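Pyruvate kinase (Pyrobaculum aerophilum, PDB 3QTG) catalyses the last step of glycolysis, interconverting phosphoenolpyruvate plus ADP and pyruvate plus ATP with the help of a divalent metal ion. Local coordinates at residues A[241-255]-A[276-290]. Residues are numbered along the deposited sequence; the frame is centred on the assembly and turned at random.
Sequences EELVQCSDYVVVARG and TSLKYGKPIAVATQL
Neighbouring parallel strands 249-253 and 284-287 of the pyruvate kinase TIM barrel pair through five backbone hydrogen bonds, the first from Val250 N to Pro283 O and the last from Arg254 N to Ala287 O. Val251 CG1 lies 3.8 Å from Ala287 CB on the face that also meets Trp320; on the other, packed against Ile273 of helix 266-279, Ile284 CD1 touches Val250 CG1 and Val252 CG2. Pro283 CB sits over one face of the Tyr249 ring, 3.6 Å from its centroid. At the C-terminal ends of the barrel strands, where TIM-barrel active sites lie, Gly255 N donates to Thr288 OG1 (2.7 Å); both residues probably bind substrate. Arg254 extends past Val286 CG1 to a weak NH1 bond with Gln289 O, while NH2 salt-bridges Asp307. At the opposite end, Tyr280 OH donates to Glu241 OE1 (2.5 Å), and Lys279 NZ forms a salt bridge to the syn lone pair of Glu241 OE2 (3.1 Å). The Gln245 amide, carried over the Tyr280 ring by an extended chain (chi2 179°), stacks with planes 14° apart. A leucine in place of Tyr280 would probably leave Glu241 OE1 without its hydroxyl donor and the Gln245 amide without flat support.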
# COMPACT_ATOMS: atom_id res chain seq x y z
N GLU A 241 -26.22 -10.22 -3.30
CA GLU A 241 -25.93 -8.81 -3.61
C GLU A 241 -27.14 -7.89 -3.42
O GLU A 241 -27.08 -6.91 -2.65
CB GLU A 241 -25.41 -8.68 -5.05
CG GLU A 241 -24.03 -9.29 -5.27
CD GLU A 241 -22.91 -8.41 -4.72
OE1 GLU A 241 -22.92 -7.20 -5.00
OE2 GLU A 241 -22.02 -8.94 -4.02
N GLU A 242 -28.23 -8.22 -4.10
CA GLU A 242 -29.45 -7.41 -4.07
C GLU A 242 -30.23 -7.53 -2.77
O GLU A 242 -30.78 -6.55 -2.29
CB GLU A 242 -30.36 -7.75 -5.27
CG GLU A 242 -29.68 -7.48 -6.63
CD GLU A 242 -29.53 -5.98 -6.94
OE1 GLU A 242 -30.50 -5.40 -7.49
OE2 GLU A 242 -28.47 -5.39 -6.63
N LEU A 243 -30.26 -8.73 -2.21
CA LEU A 243 -30.96 -8.95 -0.95
C LEU A 243 -30.30 -8.21 0.21
O LEU A 243 -30.98 -7.66 1.07
CB LEU A 243 -31.04 -10.45 -0.61
CG LEU A 243 -32.22 -11.25 -1.17
CD1 LEU A 243 -32.12 -12.68 -0.69
CD2 LEU A 243 -33.55 -10.65 -0.74
N VAL A 244 -28.97 -8.23 0.24
CA VAL A 244 -28.23 -7.52 1.28
C VAL A 244 -28.55 -6.04 1.18
O VAL A 244 -28.92 -5.43 2.18
CB VAL A 244 -26.71 -7.82 1.22
CG1 VAL A 244 -25.92 -6.79 2.02
CG2 VAL A 244 -26.43 -9.24 1.74
N GLN A 245 -28.49 -5.48 -0.03
CA GLN A 245 -28.71 -4.04 -0.23
C GLN A 245 -30.11 -3.53 0.09
O GLN A 245 -30.29 -2.33 0.32
CB GLN A 245 -28.25 -3.60 -1.62
CG GLN A 245 -26.75 -3.77 -1.80
CD GLN A 245 -26.28 -3.36 -3.18
OE1 GLN A 245 -26.07 -2.17 -3.44
NE2 GLN A 245 -26.08 -4.34 -4.05
N CYS A 246 -31.10 -4.42 0.14
CA CYS A 246 -32.43 -3.97 0.51
C CYS A 246 -32.85 -4.29 1.95
O CYS A 246 -33.99 -4.00 2.33
CB CYS A 246 -33.47 -4.48 -0.49
SG CYS A 246 -33.91 -6.16 -0.21
N SER A 247 -31.92 -4.83 2.75
CA SER A 247 -32.15 -5.19 4.16
C SER A 247 -31.82 -4.04 5.13
O SER A 247 -31.12 -3.11 4.77
CB SER A 247 -31.26 -6.38 4.54
OG SER A 247 -31.44 -7.46 3.65
N ASP A 248 -32.32 -4.12 6.36
CA ASP A 248 -31.82 -3.24 7.42
C ASP A 248 -30.78 -3.99 8.24
O ASP A 248 -29.95 -3.38 8.89
CB ASP A 248 -32.95 -2.72 8.32
CG ASP A 248 -34.03 -1.96 7.54
OD1 ASP A 248 -33.71 -1.40 6.47
OD2 ASP A 248 -35.19 -1.93 7.98
N TYR A 249 -30.85 -5.32 8.20
CA TYR A 249 -30.04 -6.20 9.03
C TYR A 249 -30.06 -7.56 8.33
O TYR A 249 -31.10 -7.97 7.81
CB TYR A 249 -30.68 -6.32 10.41
CG TYR A 249 -29.72 -6.61 11.55
CD1 TYR A 249 -29.47 -5.63 12.53
CD2 TYR A 249 -29.06 -7.84 11.67
CE1 TYR A 249 -28.58 -5.86 13.59
CE2 TYR A 249 -28.16 -8.08 12.74
CZ TYR A 249 -27.94 -7.08 13.68
OH TYR A 249 -27.09 -7.29 14.74
N VAL A 250 -28.91 -8.23 8.29
CA VAL A 250 -28.80 -9.52 7.62
C VAL A 250 -28.55 -10.58 8.69
O VAL A 250 -27.87 -10.29 9.68
CB VAL A 250 -27.66 -9.55 6.53
CG1 VAL A 250 -27.58 -10.93 5.85
CG2 VAL A 250 -27.88 -8.44 5.48
N VAL A 251 -29.13 -11.76 8.50
CA VAL A 251 -29.01 -12.90 9.43
C VAL A 251 -28.62 -14.18 8.68
O VAL A 251 -29.31 -14.58 7.74
CB VAL A 251 -30.34 -13.12 10.19
CG1 VAL A 251 -30.16 -14.12 11.34
CG2 VAL A 251 -30.87 -11.80 10.74
N VAL A 252 -27.49 -14.78 9.06
CA VAL A 252 -27.13 -16.12 8.60
C VAL A 252 -27.88 -17.15 9.48
O VAL A 252 -27.58 -17.33 10.66
CB VAL A 252 -25.58 -16.38 8.66
CG1 VAL A 252 -25.21 -17.80 8.17
CG2 VAL A 252 -24.81 -15.34 7.88
N ALA A 253 -28.90 -17.77 8.89
CA ALA A 253 -29.73 -18.76 9.61
C ALA A 253 -29.14 -20.12 9.29
O ALA A 253 -29.48 -20.74 8.28
CB ALA A 253 -31.23 -18.64 9.20
N ARG A 254 -28.21 -20.55 10.15
CA ARG A 254 -27.39 -21.75 9.95
C ARG A 254 -28.18 -23.03 9.86
O ARG A 254 -27.94 -23.85 8.97
CB ARG A 254 -26.40 -21.91 11.09
CG ARG A 254 -25.23 -20.95 11.10
CD ARG A 254 -24.43 -21.27 12.33
NE ARG A 254 -23.04 -20.98 12.12
CZ ARG A 254 -22.08 -21.38 12.93
NH1 ARG A 254 -22.37 -22.10 14.01
NH2 ARG A 254 -20.83 -21.05 12.67
N GLY A 255 -29.11 -23.23 10.80
CA GLY A 255 -29.95 -24.43 10.80
C GLY A 255 -30.65 -24.60 9.46
O GLY A 255 -30.54 -25.64 8.83
N THR A 276 -20.17 -10.08 2.32
CA THR A 276 -21.08 -9.24 1.57
C THR A 276 -21.80 -8.18 2.41
O THR A 276 -21.91 -7.02 1.98
CB THR A 276 -22.05 -10.11 0.76
OG1 THR A 276 -21.27 -10.97 -0.07
CG2 THR A 276 -22.98 -9.28 -0.11
N SER A 277 -22.25 -8.56 3.60
CA SER A 277 -22.93 -7.61 4.49
C SER A 277 -22.01 -6.50 4.97
O SER A 277 -22.43 -5.36 4.99
CB SER A 277 -23.58 -8.31 5.70
OG SER A 277 -24.48 -9.32 5.30
N LEU A 278 -20.78 -6.86 5.36
CA LEU A 278 -19.77 -5.90 5.78
C LEU A 278 -19.41 -4.94 4.66
O LEU A 278 -19.38 -3.74 4.89
CB LEU A 278 -18.51 -6.60 6.34
CG LEU A 278 -18.65 -7.34 7.69
CD1 LEU A 278 -17.49 -8.27 7.95
CD2 LEU A 278 -18.75 -6.34 8.81
N LYS A 279 -19.18 -5.47 3.45
CA LYS A 279 -18.94 -4.66 2.24
C LYS A 279 -20.00 -3.57 2.02
O LYS A 279 -19.67 -2.44 1.67
CB LYS A 279 -18.86 -5.56 0.99
CG LYS A 279 -18.67 -4.81 -0.37
CD LYS A 279 -18.31 -5.78 -1.54
CE LYS A 279 -19.56 -6.49 -2.08
NZ LYS A 279 -19.38 -7.78 -2.90
N TYR A 280 -21.27 -3.93 2.21
CA TYR A 280 -22.40 -3.02 1.99
C TYR A 280 -22.88 -2.26 3.22
O TYR A 280 -23.87 -1.54 3.14
CB TYR A 280 -23.57 -3.74 1.30
CG TYR A 280 -23.27 -4.07 -0.16
CD1 TYR A 280 -23.00 -5.36 -0.55
CD2 TYR A 280 -23.21 -3.05 -1.12
CE1 TYR A 280 -22.71 -5.66 -1.87
CE2 TYR A 280 -22.91 -3.34 -2.45
CZ TYR A 280 -22.67 -4.64 -2.81
OH TYR A 280 -22.38 -4.93 -4.10
N GLY A 281 -22.17 -2.42 4.35
CA GLY A 281 -22.46 -1.65 5.57
C GLY A 281 -23.78 -2.01 6.20
O GLY A 281 -24.44 -1.15 6.79
N LYS A 282 -24.19 -3.27 6.05
CA LYS A 282 -25.38 -3.78 6.74
C LYS A 282 -24.98 -4.52 8.00
O LYS A 282 -24.09 -5.36 7.94
CB LYS A 282 -26.18 -4.72 5.83
CG LYS A 282 -26.76 -4.08 4.58
CD LYS A 282 -27.61 -2.88 4.90
CE LYS A 282 -28.25 -2.30 3.64
NZ LYS A 282 -28.95 -1.04 3.95
N PRO A 283 -25.64 -4.25 9.13
CA PRO A 283 -25.36 -5.07 10.29
C PRO A 283 -25.65 -6.56 9.99
O PRO A 283 -26.56 -6.87 9.21
CB PRO A 283 -26.33 -4.53 11.36
CG PRO A 283 -26.71 -3.16 10.88
CD PRO A 283 -26.70 -3.25 9.39
N ILE A 284 -24.86 -7.46 10.57
CA ILE A 284 -24.88 -8.88 10.24
C ILE A 284 -24.95 -9.74 11.53
O ILE A 284 -24.21 -9.51 12.49
CB ILE A 284 -23.67 -9.28 9.33
CG1 ILE A 284 -23.52 -10.81 9.17
CG2 ILE A 284 -22.35 -8.63 9.80
CD1 ILE A 284 -24.40 -11.42 8.08
N ALA A 285 -25.84 -10.71 11.53
CA ALA A 285 -25.94 -11.68 12.62
C ALA A 285 -25.69 -13.10 12.14
O ALA A 285 -25.88 -13.42 10.96
CB ALA A 285 -27.33 -11.59 13.29
N VAL A 286 -25.20 -13.93 13.04
CA VAL A 286 -25.19 -15.38 12.82
C VAL A 286 -26.09 -16.01 13.89
O VAL A 286 -25.93 -15.74 15.08
CB VAL A 286 -23.76 -15.97 12.80
CG1 VAL A 286 -23.81 -17.49 12.71
CG2 VAL A 286 -22.96 -15.42 11.58
N ALA A 287 -27.05 -16.81 13.43
CA ALA A 287 -28.10 -17.41 14.27
C ALA A 287 -28.10 -18.94 14.17
O ALA A 287 -27.86 -19.49 13.10
CB ALA A 287 -29.48 -16.87 13.82
N THR A 288 -28.44 -19.59 15.30
CA THR A 288 -28.71 -21.04 15.42
C THR A 288 -27.43 -21.86 15.39
O THR A 288 -26.46 -21.49 14.71
CB THR A 288 -29.70 -21.59 14.33
OG1 THR A 288 -29.00 -21.80 13.10
CG2 THR A 288 -30.86 -20.66 14.09
N GLN A 289 -27.41 -22.97 16.14
CA GLN A 289 -26.29 -23.91 16.10
C GLN A 289 -24.98 -23.26 16.55
O GLN A 289 -23.92 -23.45 15.92
CB GLN A 289 -26.09 -24.47 14.68
CG GLN A 289 -27.31 -25.11 14.04
CD GLN A 289 -27.43 -26.56 14.36
OE1 GLN A 289 -26.42 -27.25 14.62
NE2 GLN A 289 -28.66 -27.07 14.35
N LEU A 290 -25.05 -22.46 17.61
CA LEU A 290 -23.84 -21.88 18.17
C LEU A 290 -23.38 -22.67 19.39
O LEU A 290 -22.21 -23.02 19.50
CB LEU A 290 -24.04 -20.39 18.47
CG LEU A 290 -24.22 -19.49 17.24
CD1 LEU A 290 -24.85 -18.19 17.62
CD2 LEU A 290 -22.91 -19.28 16.43
O HOH W 1 -21.55 -11.38 -2.74